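Local coordinates for protein putative aldehyde dehydrogenase AldY (Bacillus subtilis, PDB 4DNG) that probably oxidises aldehydes to carboxylates with NAD+ and may protect cells against stress from ethanol and related compounds, at residues M88-E93 and I99-E104; S149-N154 and N158-S163; V175-I180 and D216-N221. All blocks are in the same frame, centred on the assembly; numbering follows the deposited sequence.

The three contacts follow one another along the chain. Contact 1 joins helices 83-94 and 98-118. Contact 2 sets the end of strand 135-150 against helix 156-169. Contact 3 packs strand 173-177 on the short helix 217-220. Centres of contacts 1 and 2 lie about 15 Å apart, those of 2 and 3 about 12 Å, and those of 1 and 3 about 24 Å. Contacts 1 and 2 meet where E104 binds the backbone of N158. Contacts 2 and 3 share neighbouring parallel strands of one sheet, and H176 bonds to S149. Contacts 2 and 3 lie on the sheet near the probable NAD+ site, and contact 1 adjoins contact 2 through E104 and helix 156-169.

Contact 1 of 3, residues M88-E93 and I99-E104; sequences MMIARE and IKSTIE
I90 is the first residue of 88-93 to meet the second helix, and it does so through its CG2 methyl. Its CG1 lies beside the backbone N (chi1 -68°), which leaves CG2 anti to that N and turned to S101. CG2 comes 3.5 Å from S101 OG and 3.8 Å from S101 CB. The same methyl lies 4.2 Å from E104 OE1. The other branch is more distant, with I90 CD1 4.2 Å from S101 O.

A91 follows, and its small side chain allows a close approach. The CA atoms of A91 and S101 are 5.9 Å apart. A91 CB stands 3.7 Å from S101 OG, so the hydroxyl touches both this methyl and I90 CG2. A91 N is also close to S101 OG, but the angle is too poor for a hydrogen bond. The hydroxyl instead bonds to the backbone O of T97, four residues earlier and just before helix 98-118. This polar group is therefore satisfied although it faces two aliphatic side chains. A91 O accepts a hydrogen bond from Q319. The E93 carboxylate bonds to I184 N and S185 OG.

The two consecutive helices are joined by a short connection. Their short axes approach to 8.6 Å and cross at 125° between their N-to-C directions. E104 reaches past I90 to the start of helix 156-169. There its OE2 takes hydrogen bonds from the backbone N atoms of M157 and N158, and the helix start would probably stabilise its negative charge. I90 touches M157 of the same helix. K100 makes a cation-pi contact with F155. I90 and E104 thus pack on helix 156-169, while I99 and I103 of helix 98-118 lean on helix 268-281.

Contact 2 of 3, residues S149-N154 and N158-S163; sequences SISPFN and NLSMRS
S151 and S160 make the hydrogen bond that crosses this contact. S151 OG donates to S160 OG over 2.6 Å, a short link. In S151 the hydroxyl sits between the backbone N and the carbonyl carbon (chi1 61°), which swings it off the chain toward the helix. S160 OG also lies among P156 O, G186 O and H176 NE2; its one proton cannot serve both carbonyls well. Replacing S151 by an alanine would remove the hydroxyl, and S160 OG would probably lose this donor from the strand end.

Two more serines meet by packing. S149 OG touches S163 CB at 3.9 Å, but its own hydrogen bond goes to H176 ND1. S163 OG bonds to S228 OG on the neighbouring strand 226-231. The other ring nitrogen of H176, NE2, approaches S160 OG and G186 O.

The apolar part rests on one methyl. L159 CD1 lies 3.8 Å from P152 CD, and the two side chains cross at about a right angle. The same methyl is 3.9 Å from N154 O and 4.4 Å from N154 OD1. T230 also touches both P152 and L159. Within the loop, the N154 amide lies over one face of the F153 ring, with ND2 3.6 Å above the plane and toward the rim.

The segments belong to a beta-alpha-beta unit made of strand 135-150, helix 156-169 and strand 173-177. The side chain of L159 is about 5 Å from that of the predicted active-site residue E253. The side chain of P152 is about 5 Å from G231 of the probable NAD+ site. The run from P152 to P156 matches the Pro-X-Asn-Phe-Pro motif of aldehyde dehydrogenases, whose asparagine contributes to the oxyanion hole in relatives; N154 holds that position here.

Contact 3 of 3, residues V175-I180 and D216-N221; sequences VHKPDI and DGMLTN
M218 packs its thioether end against V175 and K177 on strand 173-177, an inner strand of the Rossmann-type sheet of the NAD-binding domain, parallel to both its neighbours. Its terminal methyl does the nearest touching. M218 CE lies 3.5 Å from V175 O and 3.9 Å from K177 CB. The sulfur sits alongside, with M218 SD 4.1 Å from K177 CB and 4.3 Å from V175 CG1. No hydrogen bond joins the two segments, so this is packing alone.

The shape of the methionine explains the fit. It is bent at chi2 (-69°) and chi3 (-67°), which folds the methyl back over the strand. CE also meets S149 O of the neighbouring strand 135-150. I150 and L46 touch the M218 side chain as well, the latter from helix 43-60. V175 packs on L46 and F50 of that helix.

Farther out, backbone bonds and side chains fix both partners. V175 pairs with I147 and S149, and K177 with S149. M218 O is bonded to S148 OG, which holds the short, irregular helix about 217-220 to the sheet. D216 binds H238, and L219 leans on H238, I239 and I242, all of helix 233-246. K177 keeps its CB on the methionine while its chain runs on past it. There K177 NZ donates to P178 O at 3.2 Å, from 45° above the carbonyl plane.

Contact 1 of 3, residues M88-E93 and I99-E104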
loop_
_atom_site.group_PDB
_atom_site.type_symbol
_atom_site.label_atom_id
_atom_site.label_comp_id
_atom_site.label_asym_id
_atom_site.label_seq_id
_atom_site.Cartn_x
_atom_site.Cartn_y
_atom_site.Cartn_z
ATOM N N MET A 88 -3.605 29.728 21.466
ATOM C CA MET A 88 -3.121 29.726 22.836
ATOM C C MET A 88 -3.001 28.317 23.386
ATOM O O MET A 88 -1.940 27.949 23.884
ATOM C CB MET A 88 -4.015 30.583 23.741
ATOM C CG MET A 88 -3.389 30.867 25.103
ATOM S SD MET A 88 -1.714 31.562 25.001
ATOM C CE MET A 88 -2.074 33.282 24.636
ATOM N N MET A 89 -4.074 27.532 23.281
ATOM C CA MET A 89 -4.074 26.157 23.787
ATOM C C MET A 89 -3.046 25.219 23.105
ATOM O O MET A 89 -2.368 24.449 23.796
ATOM C CB MET A 89 -5.483 25.562 23.769
ATOM C CG MET A 89 -5.581 24.167 24.392
ATOM S SD MET A 89 -5.091 24.038 26.126
ATOM C CE MET A 89 -6.325 25.076 26.895
ATOM N N ILE A 90 -2.922 25.298 21.774
ATOM C CA ILE A 90 -1.872 24.559 21.059
ATOM C C ILE A 90 -0.498 24.915 21.614
ATOM O O ILE A 90 0.322 24.038 21.830
ATOM C CB ILE A 90 -1.865 24.820 19.531
ATOM C CG1 ILE A 90 -3.120 24.233 18.859
ATOM C CG2 ILE A 90 -0.620 24.214 18.889
ATOM C CD1 ILE A 90 -3.420 24.868 17.517
ATOM N N ALA A 91 -0.253 26.204 21.826
ATOM C CA ALA A 91 0.986 26.649 22.434
ATOM C C ALA A 91 1.181 26.064 23.854
ATOM O O ALA A 91 2.200 25.428 24.119
ATOM C CB ALA A 91 1.058 28.172 22.450
ATOM N N ARG A 92 0.191 26.232 24.732
ATOM C CA ARG A 92 0.299 25.748 26.120
ATOM C C ARG A 92 0.583 24.253 26.212
ATOM O O ARG A 92 1.431 23.837 26.995
ATOM C CB ARG A 92 -0.948 26.074 26.951
ATOM C CG ARG A 92 -1.620 27.398 26.617
ATOM C CD ARG A 92 -2.099 28.159 27.848
ATOM N NE ARG A 92 -3.204 27.529 28.583
ATOM C CZ ARG A 92 -3.062 26.842 29.716
ATOM N NH1 ARG A 92 -1.851 26.666 30.238
ATOM N NH2 ARG A 92 -4.124 26.320 30.327
ATOM N N GLU A 93 -0.106 23.453 25.400
ATOM C CA GLU A 93 -0.083 21.991 25.568
ATOM C C GLU A 93 1.176 21.412 24.992
ATOM O O GLU A 93 1.725 20.429 25.482
ATOM C CB GLU A 93 -1.284 21.342 24.876
ATOM C CG GLU A 93 -1.523 19.902 25.281
ATOM C CD GLU A 93 -2.728 19.259 24.600
ATOM O OE1 GLU A 93 -3.018 19.568 23.418
ATOM O OE2 GLU A 93 -3.392 18.420 25.250
ATOM N N ILE A 99 3.719 31.706 17.114
ATOM C CA ILE A 99 3.977 31.694 15.676
ATOM C C ILE A 99 3.794 30.300 15.081
ATOM O O ILE A 99 3.043 30.137 14.126
ATOM C CB ILE A 99 5.379 32.243 15.326
ATOM C CG1 ILE A 99 5.502 33.720 15.744
ATOM C CG2 ILE A 99 5.655 32.092 13.836
ATOM C CD1 ILE A 99 5.822 33.960 17.214
ATOM N N LYS A 100 4.478 29.303 15.642
ATOM C CA LYS A 100 4.359 27.929 15.160
ATOM C C LYS A 100 2.890 27.488 15.248
ATOM O O LYS A 100 2.371 26.842 14.339
ATOM C CB LYS A 100 5.251 26.971 15.967
ATOM C CG LYS A 100 5.367 25.596 15.329
ATOM C CD LYS A 100 5.332 24.432 16.309
ATOM C CE LYS A 100 6.718 23.859 16.578
ATOM N NZ LYS A 100 6.726 22.362 16.570
ATOM N N SER A 101 2.223 27.880 16.331
ATOM C CA SER A 101 0.851 27.455 16.577
ATOM C C SER A 101 -0.134 28.071 15.595
ATOM O O SER A 101 -1.094 27.410 15.175
ATOM C CB SER A 101 0.440 27.791 18.001
ATOM O OG SER A 101 1.276 27.128 18.933
ATOM N N THR A 102 0.110 29.330 15.232
ATOM C CA THR A 102 -0.747 30.019 14.283
ATOM C C THR A 102 -0.674 29.335 12.933
ATOM O O THR A 102 -1.697 29.117 12.275
ATOM C CB THR A 102 -0.353 31.487 14.160
ATOM O OG1 THR A 102 -0.500 32.106 15.443
ATOM C CG2 THR A 102 -1.242 32.216 13.121
ATOM N N ILE A 103 0.544 28.965 12.545
ATOM C CA ILE A 103 0.791 28.299 11.266
ATOM C C ILE A 103 0.067 26.953 11.259
ATOM O O ILE A 103 -0.588 26.582 10.272
ATOM C CB ILE A 103 2.305 28.161 11.006
ATOM C CG1 ILE A 103 2.882 29.519 10.577
ATOM C CG2 ILE A 103 2.582 27.123 9.936
ATOM C CD1 ILE A 103 4.395 29.605 10.603
ATOM N N GLU A 104 0.149 26.250 12.386
ATOM C CA GLU A 104 -0.496 24.959 12.523
ATOM C C GLU A 104 -2.029 25.058 12.428
ATOM O O GLU A 104 -2.665 24.250 11.708
ATOM C CB GLU A 104 -0.074 24.265 13.811
ATOM C CG GLU A 104 -0.481 22.803 13.806
ATOM C CD GLU A 104 0.087 21.985 14.954
ATOM O OE1 GLU A 104 1.145 22.360 15.527
ATOM O OE2 GLU A 104 -0.538 20.941 15.264
#

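Contact 2 of 3, residues S149-N154 and N158-S163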
loop_
_atom_site.group_PDB
_atom_site.type_symbol
_atom_site.label_atom_id
_atom_site.label_comp_id
_atom_site.label_asym_id
_atom_site.label_seq_id
_atom_site.Cartn_x
_atom_site.Cartn_y
_atom_site.Cartn_z
ATOM N N SER A 149 -6.459 6.044 13.135
ATOM C CA SER A 149 -5.639 7.251 13.018
ATOM C C SER A 149 -4.879 7.527 14.313
ATOM O O SER A 149 -5.487 7.554 15.383
ATOM C CB SER A 149 -6.553 8.418 12.677
ATOM O OG SER A 149 -5.869 9.637 12.759
ATOM N N ILE A 150 -3.556 7.706 14.200
ATOM C CA ILE A 150 -2.650 7.900 15.334
ATOM C C ILE A 150 -1.729 9.081 15.065
ATOM O O ILE A 150 -1.072 9.141 14.018
ATOM C CB ILE A 150 -1.758 6.666 15.559
ATOM C CG1 ILE A 150 -2.609 5.420 15.816
ATOM C CG2 ILE A 150 -0.737 6.900 16.691
ATOM C CD1 ILE A 150 -1.863 4.121 15.599
ATOM N N SER A 151 -1.670 10.020 16.006
ATOM C CA SER A 151 -0.861 11.192 15.809
ATOM C C SER A 151 0.136 11.405 16.937
ATOM O O SER A 151 -0.059 10.906 18.031
ATOM C CB SER A 151 -1.726 12.419 15.531
ATOM O OG SER A 151 -2.602 12.728 16.580
ATOM N N PRO A 152 1.226 12.143 16.671
ATOM C CA PRO A 152 2.259 12.272 17.674
ATOM C C PRO A 152 2.166 13.619 18.377
ATOM O O PRO A 152 1.247 14.373 18.115
ATOM C CB PRO A 152 3.533 12.215 16.811
ATOM C CG PRO A 152 3.133 12.983 15.562
ATOM C CD PRO A 152 1.617 12.845 15.428
ATOM N N PHE A 153 3.158 13.932 19.204
ATOM C CA PHE A 153 3.168 15.146 20.030
ATOM C C PHE A 153 3.635 16.412 19.339
ATOM O O PHE A 153 3.543 17.479 19.929
ATOM C CB PHE A 153 4.086 14.939 21.225
ATOM C CG PHE A 153 5.542 14.782 20.865
ATOM C CD1 PHE A 153 6.337 15.902 20.561
ATOM C CD2 PHE A 153 6.136 13.518 20.855
ATOM C CE1 PHE A 153 7.681 15.762 20.234
ATOM C CE2 PHE A 153 7.484 13.368 20.530
ATOM C CZ PHE A 153 8.255 14.492 20.219
ATOM N N ASN A 154 4.224 16.295 18.148
ATOM C CA ASN A 154 4.666 17.477 17.417
ATOM C C ASN A 154 3.714 17.674 16.281
ATOM O O ASN A 154 3.396 16.725 15.579
ATOM C CB ASN A 154 6.110 17.348 16.910
ATOM C CG ASN A 154 6.366 16.044 16.159
ATOM O OD1 ASN A 154 5.679 15.715 15.190
ATOM N ND2 ASN A 154 7.382 15.302 16.602
ATOM N N ASN A 158 -2.524 19.591 13.122
ATOM C CA ASN A 158 -2.327 19.519 11.700
ATOM C C ASN A 158 -2.332 18.060 11.209
ATOM O O ASN A 158 -3.088 17.715 10.291
ATOM C CB ASN A 158 -1.022 20.246 11.371
ATOM C CG ASN A 158 -0.581 20.057 9.946
ATOM O OD1 ASN A 158 -1.279 20.442 9.013
ATOM N ND2 ASN A 158 0.600 19.475 9.769
ATOM N N LEU A 159 -1.521 17.206 11.838
ATOM C CA LEU A 159 -1.361 15.817 11.397
ATOM C C LEU A 159 -2.607 14.970 11.619
ATOM O O LEU A 159 -2.966 14.190 10.758
ATOM C CB LEU A 159 -0.136 15.147 12.065
ATOM C CG LEU A 159 1.253 15.674 11.661
ATOM C CD1 LEU A 159 2.377 14.906 12.342
ATOM C CD2 LEU A 159 1.462 15.674 10.147
ATOM N N SER A 160 -3.238 15.111 12.782
ATOM C CA SER A 160 -4.533 14.522 13.037
ATOM C C SER A 160 -5.531 14.891 11.923
ATOM O O SER A 160 -6.145 14.010 11.302
ATOM C CB SER A 160 -5.058 14.969 14.418
ATOM O OG SER A 160 -4.210 14.498 15.465
ATOM N N MET A 161 -5.694 16.184 11.654
ATOM C CA MET A 161 -6.696 16.605 10.677
ATOM C C MET A 161 -6.299 16.138 9.264
ATOM O O MET A 161 -7.152 15.934 8.390
ATOM C CB MET A 161 -6.866 18.114 10.731
ATOM C CG MET A 161 -7.926 18.671 9.816
ATOM S SD MET A 161 -9.478 18.141 10.509
ATOM C CE MET A 161 -9.641 19.319 11.855
ATOM N N ARG A 162 -5.006 15.918 9.048
ATOM C CA ARG A 162 -4.555 15.395 7.752
ATOM C C ARG A 162 -5.153 14.018 7.488
ATOM O O ARG A 162 -5.205 13.585 6.345
ATOM C CB ARG A 162 -3.036 15.373 7.642
ATOM C CG ARG A 162 -2.527 15.266 6.224
ATOM C CD ARG A 162 -1.068 14.843 6.198
ATOM N NE ARG A 162 -0.892 13.527 6.805
ATOM C CZ ARG A 162 0.269 13.063 7.257
ATOM N NH1 ARG A 162 0.343 11.854 7.802
ATOM N NH2 ARG A 162 1.357 13.814 7.176
ATOM N N SER A 163 -5.638 13.346 8.529
ATOM C CA SER A 163 -6.310 12.071 8.316
ATOM C C SER A 163 -7.793 12.138 8.589
ATOM O O SER A 163 -8.592 11.466 7.925
ATOM C CB SER A 163 -5.678 10.957 9.145
ATOM O OG SER A 163 -4.314 10.849 8.806
#

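Contact 3 of 3, residues V175-I180 and D216-N221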
loop_
_atom_site.group_PDB
_atom_site.type_symbol
_atom_site.label_atom_id
_atom_site.label_comp_id
_atom_site.label_asym_id
_atom_site.label_seq_id
_atom_site.Cartn_x
_atom_site.Cartn_y
_atom_site.Cartn_z
ATOM N N VAL A 175 -11.518 6.146 14.119
ATOM C CA VAL A 175 -11.119 6.065 15.498
ATOM C C VAL A 175 -9.726 6.656 15.614
ATOM O O VAL A 175 -8.770 6.175 14.971
ATOM C CB VAL A 175 -11.139 4.630 15.976
ATOM C CG1 VAL A 175 -10.544 4.523 17.388
ATOM C CG2 VAL A 175 -12.561 4.110 15.896
ATOM N N HIS A 176 -9.625 7.702 16.433
ATOM C CA HIS A 176 -8.433 8.553 16.470
ATOM C C HIS A 176 -7.810 8.613 17.838
ATOM O O HIS A 176 -8.522 8.822 18.841
ATOM C CB HIS A 176 -8.810 9.952 16.036
ATOM C CG HIS A 176 -7.640 10.886 15.971
ATOM N ND1 HIS A 176 -6.565 10.643 15.198
ATOM C CD2 HIS A 176 -7.394 12.092 16.619
ATOM C CE1 HIS A 176 -5.670 11.620 15.360
ATOM N NE2 HIS A 176 -6.186 12.512 16.222
ATOM N N LYS A 177 -6.484 8.433 17.887
ATOM C CA LYS A 177 -5.725 8.456 19.136
ATOM C C LYS A 177 -4.527 9.409 19.117
ATOM O O LYS A 177 -3.501 9.096 18.502
ATOM C CB LYS A 177 -5.231 7.062 19.525
ATOM C CG LYS A 177 -4.557 7.061 20.898
ATOM C CD LYS A 177 -3.591 5.900 21.050
ATOM C CE LYS A 177 -2.714 6.091 22.278
ATOM N NZ LYS A 177 -1.756 7.218 22.080
ATOM N N PRO A 178 -4.649 10.573 19.793
ATOM C CA PRO A 178 -3.525 11.498 19.866
ATOM C C PRO A 178 -2.596 11.048 20.943
ATOM O O PRO A 178 -2.931 10.180 21.715
ATOM C CB PRO A 178 -4.180 12.825 20.305
ATOM C CG PRO A 178 -5.425 12.425 21.033
ATOM C CD PRO A 178 -5.897 11.174 20.324
ATOM N N ASP A 179 -1.415 11.626 20.997
ATOM C CA ASP A 179 -0.575 11.411 22.133
ATOM C C ASP A 179 -1.334 12.080 23.277
ATOM O O ASP A 179 -1.738 13.262 23.170
ATOM C CB ASP A 179 0.781 12.087 21.892
ATOM C CG ASP A 179 1.760 11.848 23.003
ATOM O OD1 ASP A 179 2.911 11.508 22.693
ATOM O OD2 ASP A 179 1.399 11.987 24.190
ATOM N N ILE A 180 -1.530 11.342 24.364
ATOM C CA ILE A 180 -2.214 11.894 25.530
ATOM C C ILE A 180 -1.645 13.280 25.906
ATOM O O ILE A 180 -2.410 14.205 26.202
ATOM C CB ILE A 180 -2.228 10.911 26.747
ATOM C CG1 ILE A 180 -3.132 11.453 27.889
ATOM C CG2 ILE A 180 -0.816 10.636 27.285
ATOM C CD1 ILE A 180 -4.596 11.622 27.515
ATOM N N ASP A 216 -1.348 -2.887 21.282
ATOM C CA ASP A 216 -1.412 -2.686 19.840
ATOM C C ASP A 216 -2.864 -2.498 19.339
ATOM O O ASP A 216 -3.100 -2.396 18.131
ATOM C CB ASP A 216 -0.692 -3.827 19.103
ATOM C CG ASP A 216 0.825 -3.788 19.295
ATOM O OD1 ASP A 216 1.392 -2.665 19.343
ATOM O OD2 ASP A 216 1.445 -4.883 19.401
ATOM N N GLY A 217 -3.821 -2.427 20.271
ATOM C CA GLY A 217 -5.239 -2.139 19.971
ATOM C C GLY A 217 -5.624 -1.295 18.749
ATOM O O GLY A 217 -6.640 -1.565 18.115
ATOM N N MET A 218 -4.828 -0.276 18.403
ATOM C CA MET A 218 -5.102 0.530 17.217
ATOM C C MET A 218 -4.722 -0.215 15.926
ATOM O O MET A 218 -5.096 0.207 14.821
ATOM C CB MET A 218 -4.345 1.861 17.304
ATOM C CG MET A 218 -4.810 2.794 18.427
ATOM S SD MET A 218 -6.456 3.456 18.108
ATOM C CE MET A 218 -6.215 4.499 16.697
ATOM N N LEU A 219 -4.013 -1.341 16.083
ATOM C CA LEU A 219 -3.328 -1.996 15.000
ATOM C C LEU A 219 -3.957 -3.332 14.661
ATOM O O LEU A 219 -4.086 -3.688 13.484
ATOM C CB LEU A 219 -1.857 -2.205 15.372
ATOM C CG LEU A 219 -0.972 -1.032 15.843
ATOM C CD1 LEU A 219 0.504 -1.445 15.893
ATOM C CD2 LEU A 219 -1.139 0.204 14.977
ATOM N N THR A 220 -4.359 -4.054 15.699
ATOM C CA THR A 220 -4.756 -5.466 15.618
ATOM C C THR A 220 -6.247 -5.669 15.351
ATOM O O THR A 220 -6.684 -6.736 14.900
ATOM C CB THR A 220 -4.462 -6.159 16.961
ATOM O OG1 THR A 220 -3.051 -6.139 17.208
ATOM C CG2 THR A 220 -4.907 -7.602 16.901
ATOM N N ASN A 221 -7.044 -4.667 15.690
ATOM C CA ASN A 221 -8.459 -4.810 15.561
ATOM C C ASN A 221 -8.727 -5.124 14.093
ATOM O O ASN A 221 -8.197 -4.432 13.204
ATOM C CB ASN A 221 -9.180 -3.539 16.023
ATOM C CG ASN A 221 -10.676 -3.745 16.167
ATOM O OD1 ASN A 221 -11.346 -4.104 15.209
ATOM N ND2 ASN A 221 -11.200 -3.527 17.358
#